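Local atomic coordinates of putative hyaluronoglucosaminidase (Clostridium perfringens, PDB entry 6PWI), a protein that probably hydrolyses glycosides of N-acetylhexosamines as a secreted family 84 glycoside hydrolase, this chain carrying its N-terminal and catalytic barrel domains. Residues Y211-K216 / N249-T254; R291-L296 / Y325-V330. All blocks are in the same frame, centred on the assembly; numbering follows the deposited sequence.

Contact 1: residues Y211-K216 / N249-T254; sequences YIFAPK and NKFIWT
Tyr211 and Phe213 are bound to Lys250 and Ile252 through three backbone hydrogen bonds, which set strands 211-213 and 250-254 parallel, with N-to-C directions 29° apart. Tyr211 N donates to Lys250 O at 2.7 Å, Tyr211 O accepts from Ile252 N at 2.8 Å, and Phe213 N donates to Ile252 O at 2.8 Å. Beyond them the pairing passes to a side chain: Thr254 OG1 donates to Phe213 O at 2.6 Å, from outside the carbonyl plane. The hydroxyl is brought there by its first torsion (58°), which sets OG1 between the backbone N and carbonyl carbon, while CG2 meets Ile212 CG2. Outward, the backbone of Ile212 bonds to Phe182 and Glu184, that of Trp253 to Gln292 and Gly294, and Lys250 NZ to Asn209 O.

On the face carrying Phe213 and Phe251, CZ of Phe251 lies over one side of the Phe213 ring, the rings oblique, and Pro215 CD sits over the centre of the opposite side. Tyr211 stands beside Phe251 with the ring planes nearly perpendicular (89°), and Trp253 reaches the Phe213 ring rim to rim. The cluster's polar ends bond outward, Tyr211 OH to Glu184 and Trp253 NE1 to Tyr229. The chemistry divides in two: main-chain bonds and one threonine hydroxyl align two adjacent barrel strands, while Tyr211 and Phe213 pack on helix 193-204 and Phe251 on helix 231-247.

Contact 2: residues R291-L296 / Y325-V330; sequences RQFGVL and YEFIFV
Strands 293-296 and 328-330 run parallel, 17° apart in direction with axes 4.7 Å apart at closest approach, and Phe293 O, Val295 N and Val295 O bond in turn to Ile328 N, Ile328 O and Val330 N. Ahead of this regular pairing, Tyr325 N donates to Arg291 O, and a water bridges Phe293 N and Tyr325 O. The Gln292 side chain spans the same gap. Extended from a CG anti to the backbone N (chi1 -163°), it brings NE2 to Glu326 O at 2.8 Å, a bond lying close to both the amide and carbonyl planes, while its CD packs on Tyr325 CB.

Farther along, Phe293 CB meets Phe327 CE1 at 3.6 Å, and Val295 CG1 touches Phe329 CD1 at 4.0 Å. On the face shared by Leu296 and Val330, Leu296 CD2 abuts Val330 CG2.

Helix 304-321, which connects the two strands in a beta-alpha-beta unit, receives Val295 on Met311, Phe327 on Leu314 and Phe329 on Gln307. Phe293 stacks on Phe282 of the preceding helix 268-286, and strand 250-255 flanks strand 293-296 in the barrel.

How the contacts relate
Contacts 1 and 2 join successive strand pairs of one closed, eight-stranded parallel barrel, the (beta/alpha)8 fold of the catalytic domain, and their centres lie 9 Å apart. Strands 250-255 and 293-296 are neighbours, so the two contacts meet directly: Trp253 O and Gly294 N are 2.8 Å apart, and Trp253 N and Gln292 O 3.3 Å, both probable hydrogen bonds. Four consecutive strands are thereby linked from 210-213 to 328-330. The predicted proton donor, Asp299, follows strand 293-296. The side chain of Asp299 is about 6 Å from the side chain of Leu296 in contact 2. The side chain of Ala214 in contact 1 is about 10 Å from that of Asp299.

Contact 1: residues Y211-K216 / N249-T254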
loop_
_atom_site.group_PDB
_atom_site.type_symbol
_atom_site.label_atom_id
_atom_site.label_comp_id
_atom_site.label_asym_id
_atom_site.label_seq_id
_atom_site.Cartn_x
_atom_site.Cartn_y
_atom_site.Cartn_z
ATOM N N TYR A 211 -2.014 7.857 5.896
ATOM C CA TYR A 211 -2.071 8.403 4.549
ATOM C C TYR A 211 -1.427 9.782 4.581
ATOM O O TYR A 211 -1.997 10.710 5.143
ATOM C CB TYR A 211 -3.505 8.457 4.015
ATOM C CG TYR A 211 -3.704 9.358 2.818
ATOM C CD1 TYR A 211 -2.757 9.439 1.804
ATOM C CD2 TYR A 211 -4.854 10.121 2.680
ATOM C CE1 TYR A 211 -2.937 10.263 0.703
ATOM C CE2 TYR A 211 -5.052 10.953 1.586
ATOM C CZ TYR A 211 -4.092 11.021 0.592
ATOM O OH TYR A 211 -4.280 11.829 -0.490
ATOM N N ILE A 212 -0.220 9.895 4.014
ATOM C CA ILE A 212 0.453 11.179 4.002
ATOM C C ILE A 212 0.024 11.937 2.752
ATOM O O ILE A 212 0.285 11.507 1.631
ATOM C CB ILE A 212 1.979 11.038 4.123
ATOM C CG1 ILE A 212 2.367 10.339 5.429
ATOM C CG2 ILE A 212 2.645 12.402 4.002
ATOM C CD1 ILE A 212 3.569 9.446 5.294
ATOM N N PHE A 213 -0.665 13.057 2.990
ATOM C CA PHE A 213 -1.209 13.922 1.960
ATOM C C PHE A 213 -0.154 14.955 1.569
ATOM O O PHE A 213 0.032 15.945 2.276
ATOM C CB PHE A 213 -2.475 14.576 2.516
ATOM C CG PHE A 213 -3.223 15.496 1.588
ATOM C CD1 PHE A 213 -4.131 14.994 0.671
ATOM C CD2 PHE A 213 -3.050 16.869 1.665
ATOM C CE1 PHE A 213 -4.836 15.846 -0.166
ATOM C CE2 PHE A 213 -3.755 17.724 0.831
ATOM C CZ PHE A 213 -4.651 17.210 -0.080
ATOM N N ALA A 214 0.533 14.709 0.442
ATOM C CA ALA A 214 1.573 15.607 -0.042
ATOM C C ALA A 214 1.439 15.875 -1.547
ATOM O O ALA A 214 2.442 15.902 -2.265
ATOM C CB ALA A 214 2.930 15.041 0.311
ATOM N N PRO A 215 0.223 16.126 -2.087
ATOM C CA PRO A 215 0.057 16.296 -3.532
ATOM C C PRO A 215 0.711 17.598 -3.983
ATOM O O PRO A 215 0.555 18.628 -3.332
ATOM C CB PRO A 215 -1.463 16.350 -3.735
ATOM C CG PRO A 215 -2.018 16.806 -2.392
ATOM C CD PRO A 215 -1.033 16.327 -1.344
ATOM N N LYS A 216 1.433 17.541 -5.106
ATOM C CA LYS A 216 2.368 18.595 -5.478
ATOM C C LYS A 216 1.650 19.831 -6.018
ATOM O O LYS A 216 2.258 20.890 -6.117
ATOM C CB LYS A 216 3.430 18.065 -6.446
ATOM C CG LYS A 216 4.515 17.239 -5.779
ATOM C CD LYS A 216 5.292 16.380 -6.732
ATOM C CE LYS A 216 6.084 15.308 -6.010
ATOM N NZ LYS A 216 7.094 15.893 -5.098
ATOM N N ASN A 249 -6.803 4.700 9.160
ATOM C CA ASN A 249 -5.766 5.039 8.206
ATOM C C ASN A 249 -5.706 6.569 8.145
ATOM O O ASN A 249 -6.258 7.179 7.233
ATOM C CB ASN A 249 -6.091 4.363 6.867
ATOM C CG ASN A 249 -4.956 4.307 5.860
ATOM O OD1 ASN A 249 -4.816 3.311 5.160
ATOM N ND2 ASN A 249 -4.156 5.357 5.744
ATOM N N LYS A 250 -5.054 7.189 9.137
ATOM C CA LYS A 250 -5.216 8.612 9.408
ATOM C C LYS A 250 -4.753 9.450 8.222
ATOM O O LYS A 250 -3.790 9.103 7.543
ATOM C CB LYS A 250 -4.352 9.088 10.581
ATOM C CG LYS A 250 -4.464 8.304 11.880
ATOM C CD LYS A 250 -3.533 8.828 12.981
ATOM C CE LYS A 250 -2.049 8.758 12.660
ATOM N NZ LYS A 250 -1.519 7.368 12.644
ATOM N N PHE A 251 -5.438 10.583 8.028
ATOM C CA PHE A 251 -5.028 11.639 7.122
ATOM C C PHE A 251 -3.931 12.466 7.790
ATOM O O PHE A 251 -4.185 13.140 8.789
ATOM C CB PHE A 251 -6.243 12.515 6.810
ATOM C CG PHE A 251 -6.044 13.562 5.745
ATOM C CD1 PHE A 251 -6.483 13.346 4.443
ATOM C CD2 PHE A 251 -5.434 14.774 6.042
ATOM C CE1 PHE A 251 -6.320 14.313 3.462
ATOM C CE2 PHE A 251 -5.267 15.739 5.058
ATOM C CZ PHE A 251 -5.715 15.509 3.773
ATOM N N ILE A 252 -2.715 12.413 7.230
ATOM C CA ILE A 252 -1.599 13.202 7.727
ATOM C C ILE A 252 -1.319 14.352 6.758
ATOM O O ILE A 252 -0.990 14.130 5.589
ATOM C CB ILE A 252 -0.361 12.314 7.942
ATOM C CG1 ILE A 252 -0.640 11.217 8.976
ATOM C CG2 ILE A 252 0.845 13.165 8.317
ATOM C CD1 ILE A 252 0.167 9.960 8.773
ATOM N N TRP A 253 -1.455 15.586 7.258
ATOM C CA TRP A 253 -1.293 16.756 6.410
ATOM C C TRP A 253 0.176 17.163 6.425
ATOM O O TRP A 253 0.851 16.927 7.421
ATOM C CB TRP A 253 -2.219 17.888 6.874
ATOM C CG TRP A 253 -2.297 19.014 5.885
ATOM C CD1 TRP A 253 -2.992 19.031 4.707
ATOM C CD2 TRP A 253 -1.619 20.280 5.971
ATOM N NE1 TRP A 253 -2.796 20.218 4.058
ATOM C CE2 TRP A 253 -1.959 21.006 4.805
ATOM C CE3 TRP A 253 -0.767 20.870 6.913
ATOM C CZ2 TRP A 253 -1.479 22.295 4.567
ATOM C CZ3 TRP A 253 -0.296 22.145 6.677
ATOM C CH2 TRP A 253 -0.647 22.844 5.517
ATOM N N THR A 254 0.668 17.756 5.328
ATOM C CA THR A 254 2.081 18.113 5.218
ATOM C C THR A 254 2.253 19.542 4.703
ATOM O O THR A 254 1.336 20.098 4.102
ATOM C CB THR A 254 2.854 17.145 4.307
ATOM O OG1 THR A 254 2.255 17.138 3.008
ATOM C CG2 THR A 254 2.927 15.741 4.866
#

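Contact 2: residues R291-L296 / Y325-V330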
loop_
_atom_site.group_PDB
_atom_site.type_symbol
_atom_site.label_atom_id
_atom_site.label_comp_id
_atom_site.label_asym_id
_atom_site.label_seq_id
_atom_site.Cartn_x
_atom_site.Cartn_y
_atom_site.Cartn_z
ATOM N N ARG A 291 -4.686 15.186 13.044
ATOM C CA ARG A 291 -4.040 14.954 14.330
ATOM C C ARG A 291 -2.590 14.489 14.154
ATOM O O ARG A 291 -1.966 14.028 15.111
ATOM C CB ARG A 291 -4.873 13.975 15.169
ATOM C CG ARG A 291 -6.178 14.551 15.703
ATOM C CD ARG A 291 -5.991 15.631 16.757
ATOM N NE ARG A 291 -7.239 16.215 17.240
ATOM C CZ ARG A 291 -7.992 17.102 16.583
ATOM N NH1 ARG A 291 -9.102 17.552 17.136
ATOM N NH2 ARG A 291 -7.644 17.541 15.385
ATOM N N GLN A 292 -2.059 14.609 12.927
ATOM C CA GLN A 292 -0.666 14.292 12.638
ATOM C C GLN A 292 -0.212 15.091 11.419
ATOM O O GLN A 292 -0.972 15.276 10.472
ATOM C CB GLN A 292 -0.453 12.789 12.447
ATOM C CG GLN A 292 1.011 12.384 12.552
ATOM C CD GLN A 292 1.272 10.897 12.606
ATOM O OE1 GLN A 292 0.409 10.063 12.315
ATOM N NE2 GLN A 292 2.493 10.553 12.984
ATOM N N PHE A 293 1.043 15.550 11.458
ATOM C CA PHE A 293 1.548 16.495 10.479
ATOM C C PHE A 293 2.936 16.079 9.995
ATOM O O PHE A 293 3.714 15.500 10.749
ATOM C CB PHE A 293 1.573 17.900 11.088
ATOM C CG PHE A 293 0.215 18.444 11.446
ATOM C CD1 PHE A 293 -0.560 19.098 10.498
ATOM C CD2 PHE A 293 -0.299 18.291 12.725
ATOM C CE1 PHE A 293 -1.815 19.594 10.823
ATOM C CE2 PHE A 293 -1.558 18.779 13.048
ATOM C CZ PHE A 293 -2.312 19.434 12.099
ATOM N N GLY A 294 3.234 16.399 8.728
ATOM C CA GLY A 294 4.556 16.229 8.147
ATOM C C GLY A 294 5.143 17.570 7.719
ATOM O O GLY A 294 4.418 18.457 7.269
ATOM N N VAL A 295 6.463 17.712 7.878
ATOM C CA VAL A 295 7.188 18.891 7.426
ATOM C C VAL A 295 8.201 18.442 6.377
ATOM O O VAL A 295 9.050 17.601 6.658
ATOM C CB VAL A 295 7.869 19.617 8.604
ATOM C CG1 VAL A 295 8.790 20.730 8.129
ATOM C CG2 VAL A 295 6.848 20.167 9.584
ATOM N N LEU A 296 8.106 18.999 5.168
ATOM C CA LEU A 296 8.895 18.493 4.056
ATOM C C LEU A 296 9.976 19.500 3.683
ATOM O O LEU A 296 9.673 20.649 3.369
ATOM C CB LEU A 296 7.968 18.201 2.875
ATOM C CG LEU A 296 6.746 17.340 3.188
ATOM C CD1 LEU A 296 5.984 16.999 1.917
ATOM C CD2 LEU A 296 7.138 16.070 3.923
ATOM N N TYR A 325 -0.270 13.168 17.283
ATOM C CA TYR A 325 0.799 12.199 17.114
ATOM C C TYR A 325 2.063 12.917 16.648
ATOM O O TYR A 325 2.018 14.093 16.293
ATOM C CB TYR A 325 0.376 11.098 16.141
ATOM C CG TYR A 325 -0.765 10.225 16.597
ATOM C CD1 TYR A 325 -0.569 9.215 17.530
ATOM C CD2 TYR A 325 -2.042 10.387 16.078
ATOM C CE1 TYR A 325 -1.614 8.398 17.942
ATOM C CE2 TYR A 325 -3.096 9.580 16.478
ATOM C CZ TYR A 325 -2.881 8.579 17.412
ATOM O OH TYR A 325 -3.916 7.779 17.809
ATOM N N GLU A 326 3.190 12.195 16.648
ATOM C CA GLU A 326 4.494 12.814 16.441
ATOM C C GLU A 326 4.669 13.227 14.982
ATOM O O GLU A 326 4.070 12.633 14.088
ATOM C CB GLU A 326 5.633 11.937 16.969
ATOM C CG GLU A 326 5.505 10.468 16.621
ATOM C CD GLU A 326 6.468 9.598 17.411
ATOM O OE1 GLU A 326 7.366 8.978 16.786
ATOM O OE2 GLU A 326 6.327 9.550 18.655
ATOM N N PHE A 327 5.483 14.267 14.778
ATOM C CA PHE A 327 5.744 14.825 13.464
ATOM C C PHE A 327 6.595 13.882 12.618
ATOM O O PHE A 327 7.425 13.121 13.120
ATOM C CB PHE A 327 6.481 16.161 13.569
ATOM C CG PHE A 327 5.635 17.341 13.977
ATOM C CD1 PHE A 327 4.803 17.974 13.061
ATOM C CD2 PHE A 327 5.700 17.844 15.270
ATOM C CE1 PHE A 327 4.040 19.071 13.437
ATOM C CE2 PHE A 327 4.933 18.938 15.644
ATOM C CZ PHE A 327 4.105 19.549 14.729
ATOM N N ILE A 328 6.361 13.974 11.309
ATOM C CA ILE A 328 7.160 13.333 10.285
ATOM C C ILE A 328 7.978 14.435 9.623
ATOM O O ILE A 328 7.462 15.526 9.401
ATOM C CB ILE A 328 6.198 12.622 9.317
ATOM C CG1 ILE A 328 5.718 11.303 9.926
ATOM C CG2 ILE A 328 6.819 12.422 7.946
ATOM C CD1 ILE A 328 4.257 11.011 9.699
ATOM N N PHE A 329 9.259 14.165 9.352
ATOM C CA PHE A 329 10.131 15.144 8.716
ATOM C C PHE A 329 10.855 14.495 7.537
ATOM O O PHE A 329 11.451 13.433 7.674
ATOM C CB PHE A 329 11.094 15.745 9.746
ATOM C CG PHE A 329 12.028 16.809 9.222
ATOM C CD1 PHE A 329 11.668 18.151 9.245
ATOM C CD2 PHE A 329 13.275 16.477 8.712
ATOM C CE1 PHE A 329 12.519 19.129 8.752
ATOM C CE2 PHE A 329 14.125 17.456 8.217
ATOM C CZ PHE A 329 13.747 18.781 8.237
ATOM N N VAL A 330 10.794 15.142 6.371
ATOM C CA VAL A 330 11.479 14.644 5.189
ATOM C C VAL A 330 12.690 15.541 4.957
ATOM O O VAL A 330 12.535 16.724 4.682
ATOM C CB VAL A 330 10.552 14.615 3.958
ATOM C CG1 VAL A 330 11.306 14.257 2.689
ATOM C CG2 VAL A 330 9.387 13.674 4.155
HETATM O O HOH W 1 2.424 16.004 14.011
#